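Long-range contacts in botulinum neurotoxin type G (Clostridium botulinum, PDB 3MPP), which targets host nerve cells and carries its protease light chain into the cytosol, the domain described here being the part that adheres to the cell surface: residues Gly282-Ser291 with Tyr307-Ile315; Val324-Leu335 with Phe374-Phe382. The protein carries 4 engineered substitutions. All blocks are in the same frame, centred on the assembly; numbering follows the deposited sequence. Where two conformers were deposited one is given.

Overall arrangement
Both contacts lie in the C-terminal beta-trefoil half of the receptor-binding domain and belong to one antiparallel sheet system, in which strands 307-312 and 320-325 are neighbours; their centres are about 18 Å apart. Contact 1 (282-291 with 307-315) is a directly hydrogen-bonded strand pair with one apolar face turned inward and a mixed, partly exposed face bearing I286, K288, Y309 and N311. Contact 2 (324-335 with 374-382) joins strands that run nearly at right angles, so side chains carry it: phenylalanines and aliphatic groups in the buried part, glutamine amides against a ring toward the surface and W402, the inferred ganglioside-binding residue. The two meet where L310 CD1 packs on F377 CE2.

Contact 1. Residues Gly282-Ser291 with Tyr307-Ile315; sequences GLRFIIKKAS and YIYLNIDNI
R284 and D313 form a salt bridge at one end of an antiparallel pairing of strands 285-289 and 307-312 in the beta-trefoil subdomain. From CB, which rests against N314 CG at 3.5 Å, the R284 chain passes D313 OD1 with CG and CD, then bends at chi3 (62°), which turns NE onto that same oxygen. R284 NE reaches D313 OD1 at 2.8 Å in a nearly straight bond (171°), in the guanidinium plane and on the syn side of the carboxylate; NH2 stays 3.5 Å from that oxygen. The other oxygen, OD2, touches I286 CD1 and is bonded by Q239. Next door, the N314 amide spans two backbone groups, ND2 giving to G282 O at 2.9 Å and OD1 accepting from R284 N. Backbone bonds link I286 with N311 and K288 with Y309, while F285, I287, L310 and I312 pack together on the buried face. F285 CE1 lies 3.7 Å from I312 CG1. At the far end A290 CB sits over a face of the Y309 ring, 3.8 Å from its centroid. D313 N also donates to R284 O at 3.0 Å; the salt bridge and N314 amide add side-chain bonds to it and probably hold this end of the pairing.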
loop_
_atom_site.group_PDB
_atom_site.type_symbol
_atom_site.label_atom_id
_atom_site.label_comp_id
_atom_site.label_asym_id
_atom_site.label_seq_id
_atom_site.Cartn_x
_atom_site.Cartn_y
_atom_site.Cartn_z
ATOM N N GLY A 282 10.280 -17.547 -2.021
ATOM C CA GLY A 282 9.521 -18.590 -1.346
ATOM C C GLY A 282 8.271 -19.095 -2.056
ATOM O O GLY A 282 8.145 -18.992 -3.274
ATOM N N LEU A 283 7.347 -19.654 -1.276
ATOM C CA LEU A 283 6.107 -20.212 -1.805
ATOM C C LEU A 283 5.349 -19.167 -2.590
ATOM O O LEU A 283 5.198 -18.041 -2.134
ATOM C CB LEU A 283 5.215 -20.706 -0.667
ATOM C CG LEU A 283 5.898 -21.786 0.191
ATOM C CD1 LEU A 283 5.123 -22.061 1.468
ATOM C CD2 LEU A 283 6.053 -23.031 -0.634
ATOM N N ARG A 284 4.856 -19.558 -3.757
ATOM C CA ARG A 284 3.996 -18.685 -4.530
ATOM C C ARG A 284 2.562 -19.215 -4.443
ATOM O O ARG A 284 2.292 -20.343 -4.831
ATOM C CB ARG A 284 4.492 -18.617 -5.968
ATOM C CG ARG A 284 3.814 -17.534 -6.804
ATOM C CD ARG A 284 4.514 -17.402 -8.131
ATOM N NE ARG A 284 4.438 -18.627 -8.915
ATOM C CZ ARG A 284 5.079 -18.819 -10.066
ATOM N NH1 ARG A 284 5.843 -17.856 -10.574
ATOM N NH2 ARG A 284 4.965 -19.972 -10.704
ATOM N N PHE A 285 1.668 -18.406 -3.889
ATOM C CA PHE A 285 0.305 -18.818 -3.590
ATOM C C PHE A 285 -0.673 -18.275 -4.604
ATOM O O PHE A 285 -0.458 -17.207 -5.183
ATOM C CB PHE A 285 -0.130 -18.262 -2.223
ATOM C CG PHE A 285 0.614 -18.847 -1.055
ATOM C CD1 PHE A 285 0.107 -19.951 -0.379
ATOM C CD2 PHE A 285 1.805 -18.278 -0.616
ATOM C CE1 PHE A 285 0.785 -20.500 0.707
ATOM C CE2 PHE A 285 2.496 -18.817 0.475
ATOM C CZ PHE A 285 1.977 -19.938 1.131
ATOM N N ILE A 286 -1.773 -19.001 -4.786
ATOM C CA ILE A 286 -2.927 -18.476 -5.504
ATOM C C ILE A 286 -4.156 -18.687 -4.627
ATOM O O ILE A 286 -4.433 -19.798 -4.206
ATOM C CB ILE A 286 -3.134 -19.166 -6.847
ATOM C CG1 ILE A 286 -1.949 -18.858 -7.771
ATOM C CG2 ILE A 286 -4.465 -18.728 -7.475
ATOM C CD1 ILE A 286 -1.954 -19.660 -9.054
ATOM N N ILE A 287 -4.881 -17.611 -4.353
ATOM C CA ILE A 287 -6.124 -17.706 -3.605
ATOM C C ILE A 287 -7.262 -18.184 -4.503
ATOM O O ILE A 287 -7.532 -17.586 -5.554
ATOM C CB ILE A 287 -6.469 -16.351 -2.943
ATOM C CG1 ILE A 287 -5.268 -15.844 -2.119
ATOM C CG2 ILE A 287 -7.680 -16.481 -2.046
ATOM C CD1 ILE A 287 -5.446 -14.424 -1.645
ATOM N N LYS A 288 -7.935 -19.256 -4.079
ATOM C CA LYS A 288 -9.063 -19.821 -4.827
ATOM C C LYS A 288 -10.351 -19.700 -4.015
ATOM O O LYS A 288 -10.339 -19.833 -2.786
ATOM C CB LYS A 288 -8.835 -21.323 -5.119
ATOM C CG LYS A 288 -7.544 -21.661 -5.843
ATOM C CD LYS A 288 -7.455 -20.958 -7.200
ATOM C CE LYS A 288 -8.507 -21.500 -8.155
ATOM N NZ LYS A 288 -8.294 -20.988 -9.545
ATOM N N LYS A 289 -11.466 -19.493 -4.700
ATOM C CA LYS A 289 -12.765 -19.532 -4.046
ATOM C C LYS A 289 -13.070 -20.950 -3.616
ATOM O O LYS A 289 -12.986 -21.875 -4.416
ATOM C CB LYS A 289 -13.868 -19.035 -4.985
ATOM C CG LYS A 289 -13.801 -17.544 -5.272
ATOM C CD LYS A 289 -14.840 -17.133 -6.316
ATOM C CE LYS A 289 -14.454 -15.802 -6.956
ATOM N NZ LYS A 289 -15.529 -15.261 -7.858
ATOM N N ALA A 290 -13.416 -21.124 -2.348
ATOM C CA ALA A 290 -13.784 -22.447 -1.867
ATOM C C ALA A 290 -15.264 -22.704 -2.128
ATOM O O ALA A 290 -15.648 -23.799 -2.544
ATOM C CB ALA A 290 -13.475 -22.588 -0.396
ATOM N N SER A 291 -16.086 -21.684 -1.888
ATOM C CA SER A 291 -17.536 -21.804 -2.030
ATOM C C SER A 291 -17.970 -21.898 -3.491
ATOM O O SER A 291 -19.142 -22.140 -3.785
ATOM C CB SER A 291 -18.238 -20.626 -1.350
ATOM O OG SER A 291 -19.646 -20.735 -1.473
ATOM N N TYR A 307 -14.649 -17.735 2.142
ATOM C CA TYR A 307 -14.071 -19.070 2.265
ATOM C C TYR A 307 -13.164 -19.373 1.065
ATOM O O TYR A 307 -13.583 -19.248 -0.089
ATOM C CB TYR A 307 -15.180 -20.107 2.395
ATOM C CG TYR A 307 -15.929 -19.988 3.705
ATOM C CD1 TYR A 307 -15.454 -20.600 4.852
ATOM C CD2 TYR A 307 -17.105 -19.254 3.794
ATOM C CE1 TYR A 307 -16.130 -20.492 6.055
ATOM C CE2 TYR A 307 -17.787 -19.140 4.992
ATOM C CZ TYR A 307 -17.293 -19.764 6.118
ATOM O OH TYR A 307 -17.960 -19.657 7.315
ATOM N N ILE A 308 -11.917 -19.746 1.337
ATOM C CA ILE A 308 -10.926 -19.826 0.275
ATOM C C ILE A 308 -10.052 -21.050 0.430
ATOM O O ILE A 308 -10.019 -21.671 1.504
ATOM C CB ILE A 308 -9.987 -18.588 0.288
ATOM C CG1 ILE A 308 -9.080 -18.645 1.529
ATOM C CG2 ILE A 308 -10.810 -17.298 0.267
ATOM C CD1 ILE A 308 -7.700 -18.130 1.321
ATOM N N TYR A 309 -9.376 -21.415 -0.656
ATOM C CA TYR A 309 -8.232 -22.318 -0.568
ATOM C C TYR A 309 -6.964 -21.556 -0.889
ATOM O O TYR A 309 -6.991 -20.595 -1.660
ATOM C CB TYR A 309 -8.324 -23.454 -1.597
ATOM C CG TYR A 309 -9.599 -24.235 -1.606
ATOM C CD1 TYR A 309 -9.999 -24.962 -0.494
ATOM C CD2 TYR A 309 -10.386 -24.296 -2.752
ATOM C CE1 TYR A 309 -11.166 -25.724 -0.515
ATOM C CE2 TYR A 309 -11.560 -25.059 -2.781
ATOM C CZ TYR A 309 -11.940 -25.763 -1.652
ATOM O OH TYR A 309 -13.099 -26.513 -1.654
ATOM N N LEU A 310 -5.841 -22.021 -0.351
ATOM C CA LEU A 310 -4.555 -21.471 -0.755
ATOM C C LEU A 310 -3.825 -22.529 -1.587
ATOM O O LEU A 310 -3.330 -23.511 -1.036
ATOM C CB LEU A 310 -3.728 -21.056 0.476
ATOM C CG LEU A 310 -4.205 -19.801 1.235
ATOM C CD1 LEU A 310 -3.355 -19.515 2.494
ATOM C CD2 LEU A 310 -4.175 -18.572 0.302
ATOM N N ASN A 311 -3.815 -22.352 -2.908
ATOM C CA ASN A 311 -3.019 -23.190 -3.804
ATOM C C ASN A 311 -1.568 -22.696 -3.775
ATOM O O ASN A 311 -1.307 -21.526 -3.481
ATOM C CB ASN A 311 -3.541 -23.118 -5.248
ATOM C CG ASN A 311 -4.739 -24.043 -5.508
ATOM O OD1 ASN A 311 -5.180 -24.781 -4.634
ATOM N ND2 ASN A 311 -5.260 -23.998 -6.731
ATOM N N ILE A 312 -0.629 -23.581 -4.090
ATOM C CA ILE A 312 0.774 -23.198 -4.202
ATOM C C ILE A 312 1.250 -23.751 -5.534
ATOM O O ILE A 312 1.149 -24.952 -5.774
ATOM C CB ILE A 312 1.626 -23.813 -3.086
ATOM C CG1 ILE A 312 1.141 -23.315 -1.722
ATOM C CG2 ILE A 312 3.124 -23.530 -3.343
ATOM C CD1 ILE A 312 1.733 -24.091 -0.527
ATOM N N ASP A 313 1.740 -22.878 -6.415
ATOM C CA ASP A 313 1.984 -23.311 -7.794
ATOM C C ASP A 313 3.457 -23.333 -8.182
ATOM O O ASP A 313 3.770 -23.475 -9.356
ATOM C CB ASP A 313 1.195 -22.457 -8.800
ATOM C CG ASP A 313 1.785 -21.057 -8.969
ATOM O OD1 ASP A 313 2.674 -20.687 -8.173
ATOM O OD2 ASP A 313 1.361 -20.329 -9.893
ATOM N N ASN A 314 4.359 -23.194 -7.215
ATOM C CA ASN A 314 5.786 -23.247 -7.539
ATOM C C ASN A 314 6.577 -24.328 -6.791
ATOM O O ASN A 314 7.785 -24.224 -6.634
ATOM C CB ASN A 314 6.447 -21.866 -7.385
ATOM C CG ASN A 314 6.599 -21.440 -5.934
ATOM O OD1 ASN A 314 5.858 -21.885 -5.063
ATOM N ND2 ASN A 314 7.560 -20.560 -5.675
ATOM N N ILE A 315 5.895 -25.361 -6.327
ATOM C CA ILE A 315 6.584 -26.488 -5.693
ATOM C C ILE A 315 6.959 -27.559 -6.709
ATOM O O ILE A 315 8.011 -28.197 -6.606
ATOM C CB ILE A 315 5.734 -27.129 -4.595
ATOM C CG1 ILE A 315 5.744 -26.247 -3.343
ATOM C CG2 ILE A 315 6.269 -28.522 -4.253
ATOM C CD1 ILE A 315 4.685 -26.630 -2.326
#

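Contact 2. Residues Val324-Leu335 with Phe374-Phe382; sequences VLVNSKEIQTQL and FGLFGIGKF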
loop_
_atom_site.group_PDB
_atom_site.type_symbol
_atom_site.label_atom_id
_atom_site.label_comp_id
_atom_site.label_asym_id
_atom_site.label_seq_id
_atom_site.Cartn_x
_atom_site.Cartn_y
_atom_site.Cartn_z
ATOM N N VAL A 324 -4.758 -28.146 6.806
ATOM C CA VAL A 324 -4.711 -28.139 8.250
ATOM C C VAL A 324 -4.949 -29.550 8.801
ATOM O O VAL A 324 -5.895 -30.227 8.398
ATOM C CB VAL A 324 -5.770 -27.179 8.803
ATOM C CG1 VAL A 324 -5.915 -27.349 10.323
ATOM C CG2 VAL A 324 -5.389 -25.749 8.452
ATOM N N LEU A 325 -4.098 -29.991 9.722
ATOM C CA LEU A 325 -4.317 -31.283 10.361
ATOM C C LEU A 325 -5.478 -31.155 11.343
ATOM O O LEU A 325 -5.343 -30.527 12.382
ATOM C CB LEU A 325 -3.042 -31.751 11.064
ATOM C CG LEU A 325 -2.102 -32.565 10.170
ATOM C CD1 LEU A 325 -1.504 -31.691 9.084
ATOM C CD2 LEU A 325 -1.004 -33.243 10.988
ATOM N N VAL A 326 -6.621 -31.745 11.017
ATOM C CA VAL A 326 -7.829 -31.527 11.817
ATOM C C VAL A 326 -7.900 -32.295 13.131
ATOM O O VAL A 326 -8.583 -31.868 14.055
ATOM C CB VAL A 326 -9.115 -31.810 11.017
ATOM C CG1 VAL A 326 -9.365 -30.693 10.030
ATOM C CG2 VAL A 326 -9.025 -33.146 10.317
ATOM N N ASN A 327 -7.192 -33.413 13.219
ATOM C CA ASN A 327 -7.255 -34.252 14.407
ATOM C C ASN A 327 -6.038 -34.096 15.310
ATOM O O ASN A 327 -5.649 -35.032 16.000
ATOM C CB ASN A 327 -7.433 -35.728 14.029
ATOM C CG ASN A 327 -8.801 -36.017 13.421
ATOM O OD1 ASN A 327 -8.932 -36.855 12.527
ATOM N ND2 ASN A 327 -9.825 -35.315 13.904
ATOM N N SER A 328 -5.432 -32.915 15.301
ATOM C CA SER A 328 -4.369 -32.619 16.254
ATOM C C SER A 328 -4.942 -32.102 17.570
ATOM O O SER A 328 -5.891 -31.321 17.582
ATOM C CB SER A 328 -3.391 -31.594 15.684
ATOM O OG SER A 328 -2.468 -31.196 16.680
ATOM N N LYS A 329 -4.358 -32.537 18.678
ATOM C CA LYS A 329 -4.736 -32.029 19.990
ATOM C C LYS A 329 -3.691 -31.046 20.545
ATOM O O LYS A 329 -3.778 -30.642 21.701
ATOM C CB LYS A 329 -4.920 -33.184 20.980
ATOM C CG LYS A 329 -3.667 -33.496 21.786
ATOM C CD LYS A 329 -3.970 -34.370 22.994
ATOM C CE LYS A 329 -3.027 -34.054 24.149
ATOM N NZ LYS A 329 -1.609 -33.913 23.707
ATOM N N GLU A 330 -2.701 -30.683 19.733
ATOM C CA GLU A 330 -1.671 -29.732 20.163
ATOM C C GLU A 330 -2.145 -28.294 20.004
ATOM O O GLU A 330 -3.039 -28.020 19.202
ATOM C CB GLU A 330 -0.377 -29.925 19.366
ATOM C CG GLU A 330 0.181 -31.336 19.433
ATOM C CD GLU A 330 0.303 -31.833 20.863
ATOM O OE1 GLU A 330 0.859 -31.094 21.706
ATOM O OE2 GLU A 330 -0.161 -32.960 21.145
ATOM N N ILE A 331 -1.532 -27.388 20.767
ATOM C CA ILE A 331 -1.776 -25.958 20.660
ATOM C C ILE A 331 -1.456 -25.465 19.248
ATOM O O ILE A 331 -2.241 -24.730 18.632
ATOM C CB ILE A 331 -0.899 -25.170 21.684
ATOM C CG1 ILE A 331 -1.360 -25.444 23.115
ATOM C CG2 ILE A 331 -0.940 -23.691 21.416
ATOM C CD1 ILE A 331 -0.360 -25.017 24.154
ATOM N N GLN A 332 -0.294 -25.864 18.741
ATOM C CA GLN A 332 0.135 -25.444 17.406
ATOM C C GLN A 332 0.480 -26.665 16.561
ATOM O O GLN A 332 0.976 -27.680 17.070
ATOM C CB GLN A 332 1.354 -24.510 17.499
ATOM C CG GLN A 332 2.535 -25.137 18.257
ATOM C CD GLN A 332 3.781 -24.270 18.210
ATOM O OE1 GLN A 332 3.714 -23.076 17.916
ATOM N NE2 GLN A 332 4.926 -24.868 18.503
ATOM N N THR A 333 0.207 -26.585 15.268
ATOM C CA THR A 333 0.565 -27.679 14.373
ATOM C C THR A 333 1.119 -27.119 13.078
ATOM O O THR A 333 0.684 -26.061 12.605
ATOM C CB THR A 333 -0.642 -28.599 14.071
ATOM O OG1 THR A 333 -1.242 -29.022 15.299
ATOM C CG2 THR A 333 -0.212 -29.817 13.272
ATOM N N GLN A 334 2.096 -27.824 12.523
ATOM C CA GLN A 334 2.693 -27.435 11.251
ATOM C C GLN A 334 1.656 -27.597 10.159
ATOM O O GLN A 334 0.904 -28.575 10.156
ATOM C CB GLN A 334 3.925 -28.304 10.973
ATOM C CG GLN A 334 5.121 -27.902 11.828
ATOM C CD GLN A 334 5.881 -29.094 12.388
ATOM O OE1 GLN A 334 5.288 -30.053 12.862
ATOM N NE2 GLN A 334 7.200 -29.024 12.341
ATOM N N LEU A 335 1.581 -26.626 9.250
ATOM C CA LEU A 335 0.682 -26.753 8.098
ATOM C C LEU A 335 1.256 -27.780 7.136
ATOM O O LEU A 335 2.476 -27.885 6.993
ATOM C CB LEU A 335 0.496 -25.397 7.383
ATOM C CG LEU A 335 -0.299 -24.385 8.216
ATOM C CD1 LEU A 335 -0.359 -23.003 7.552
ATOM C CD2 LEU A 335 -1.715 -24.939 8.457
ATOM N N PHE A 374 -9.553 -24.135 14.719
ATOM C CA PHE A 374 -8.208 -24.708 14.716
ATOM C C PHE A 374 -7.113 -23.674 14.992
ATOM O O PHE A 374 -5.975 -24.031 15.280
ATOM C CB PHE A 374 -7.945 -25.491 13.419
ATOM C CG PHE A 374 -8.894 -26.636 13.215
ATOM C CD1 PHE A 374 -8.832 -27.756 14.029
ATOM C CD2 PHE A 374 -9.865 -26.583 12.233
ATOM C CE1 PHE A 374 -9.717 -28.801 13.863
ATOM C CE2 PHE A 374 -10.753 -27.633 12.059
ATOM C CZ PHE A 374 -10.676 -28.743 12.876
ATOM N N GLY A 375 -7.470 -22.395 14.911
ATOM C CA GLY A 375 -6.530 -21.320 15.169
ATOM C C GLY A 375 -6.271 -20.435 13.960
ATOM O O GLY A 375 -6.988 -20.522 12.965
ATOM N N LEU A 376 -5.257 -19.577 14.067
ATOM C CA LEU A 376 -4.844 -18.708 12.969
ATOM C C LEU A 376 -3.502 -19.193 12.413
ATOM O O LEU A 376 -2.703 -19.802 13.147
ATOM C CB LEU A 376 -4.713 -17.254 13.470
ATOM C CG LEU A 376 -5.988 -16.600 14.022
ATOM C CD1 LEU A 376 -5.724 -15.101 14.430
ATOM C CD2 LEU A 376 -7.083 -16.704 12.984
ATOM N N PHE A 377 -3.262 -18.952 11.124
ATOM C CA PHE A 377 -1.946 -19.205 10.532
ATOM C C PHE A 377 -0.916 -18.266 11.145
ATOM O O PHE A 377 -1.187 -17.080 11.387
ATOM C CB PHE A 377 -1.950 -18.951 9.016
ATOM C CG PHE A 377 -2.605 -20.031 8.200
ATOM C CD1 PHE A 377 -3.553 -20.892 8.757
ATOM C CD2 PHE A 377 -2.311 -20.148 6.844
ATOM C CE1 PHE A 377 -4.149 -21.887 7.988
ATOM C CE2 PHE A 377 -2.913 -21.135 6.070
ATOM C CZ PHE A 377 -3.825 -22.005 6.637
ATOM N N GLY A 378 0.286 -18.786 11.346
ATOM C CA GLY A 378 1.372 -18.017 11.922
ATOM C C GLY A 378 2.683 -18.732 11.682
ATOM O O GLY A 378 2.815 -19.542 10.742
ATOM N N ILE A 379 3.650 -18.434 12.529
ATOM C CA ILE A 379 4.961 -19.065 12.468
ATOM C C ILE A 379 5.289 -19.508 13.886
ATOM O O ILE A 379 5.198 -18.709 14.838
ATOM C CB ILE A 379 6.028 -18.095 11.936
ATOM C CG1 ILE A 379 5.659 -17.619 10.530
ATOM C CG2 ILE A 379 7.417 -18.762 11.894
ATOM C CD1 ILE A 379 6.615 -16.562 9.958
ATOM N N GLY A 380 5.622 -20.786 14.043
ATOM C CA GLY A 380 5.846 -21.317 15.373
ATOM C C GLY A 380 7.133 -22.105 15.498
ATOM O O GLY A 380 7.664 -22.604 14.514
ATOM N N LYS A 381 7.629 -22.223 16.724
ATOM C CA LYS A 381 8.846 -22.981 17.001
ATOM C C LYS A 381 8.488 -24.432 17.261
ATOM O O LYS A 381 7.672 -24.704 18.122
ATOM C CB LYS A 381 9.538 -22.424 18.247
ATOM C CG LYS A 381 10.455 -21.257 17.998
ATOM C CD LYS A 381 10.927 -20.649 19.313
ATOM C CE LYS A 381 12.357 -20.165 19.194
ATOM N NZ LYS A 381 12.690 -19.821 17.780
ATOM N N PHE A 382 9.097 -25.357 16.521
ATOM C CA PHE A 382 8.827 -26.783 16.676
ATOM C C PHE A 382 10.153 -27.544 16.828
ATOM O O PHE A 382 11.219 -26.997 16.539
ATOM C CB PHE A 382 8.068 -27.347 15.459
ATOM C CG PHE A 382 6.651 -26.819 15.300
ATOM C CD1 PHE A 382 6.410 -25.564 14.737
ATOM C CD2 PHE A 382 5.570 -27.589 15.694
ATOM C CE1 PHE A 382 5.102 -25.087 14.587
ATOM C CE2 PHE A 382 4.257 -27.130 15.555
ATOM C CZ PHE A 382 4.025 -25.865 14.994
#
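F382 is sandwiched between Q332 and Q334 in the beta-trefoil subdomain, where strand 332-334 crosses strand 374-382 almost perpendicularly, their axes 8.0 Å apart. The stacking is amide on ring: the Q332 amide covers one face, planes 15° apart, with NE2 over the ring centre. Q334 covers the opposite face, its amide only 2° from parallel and its CG 3.7 Å from the centroid, almost exactly on the ring normal. A bend at chi2 lays the Q334 amide back along the ring toward F382 CB.

The apolar contacts lie deeper. L335 CD1 points into the centre of one F377 face, 3.5 Å from the centroid, and V324 CG2 reaches CE1 of the same ring. Strand 394-400 pairs antiparallel with both strands, and its F397 ring meets F377 at about a right angle. Farther along, V324 CG1 packs on F374 CB, and CG1 of V326, second residue of the type I turn L325-S328, lies 3.7 Å from F374 CZ.

Polar bonds include two within 324-335: S328, which closes the turn, accepts through OG from E330 N, an ST turn, and also bonds T333 OG1. Between the segments they are sparse and sit near W402, the inferred ganglioside-binding site. Besides stacking on F382, Q332 NE2 donates to K381 O at 2.8 Å; the bond is bent, 137° at the hydrogen, and its donor stands above the carbonyl plane.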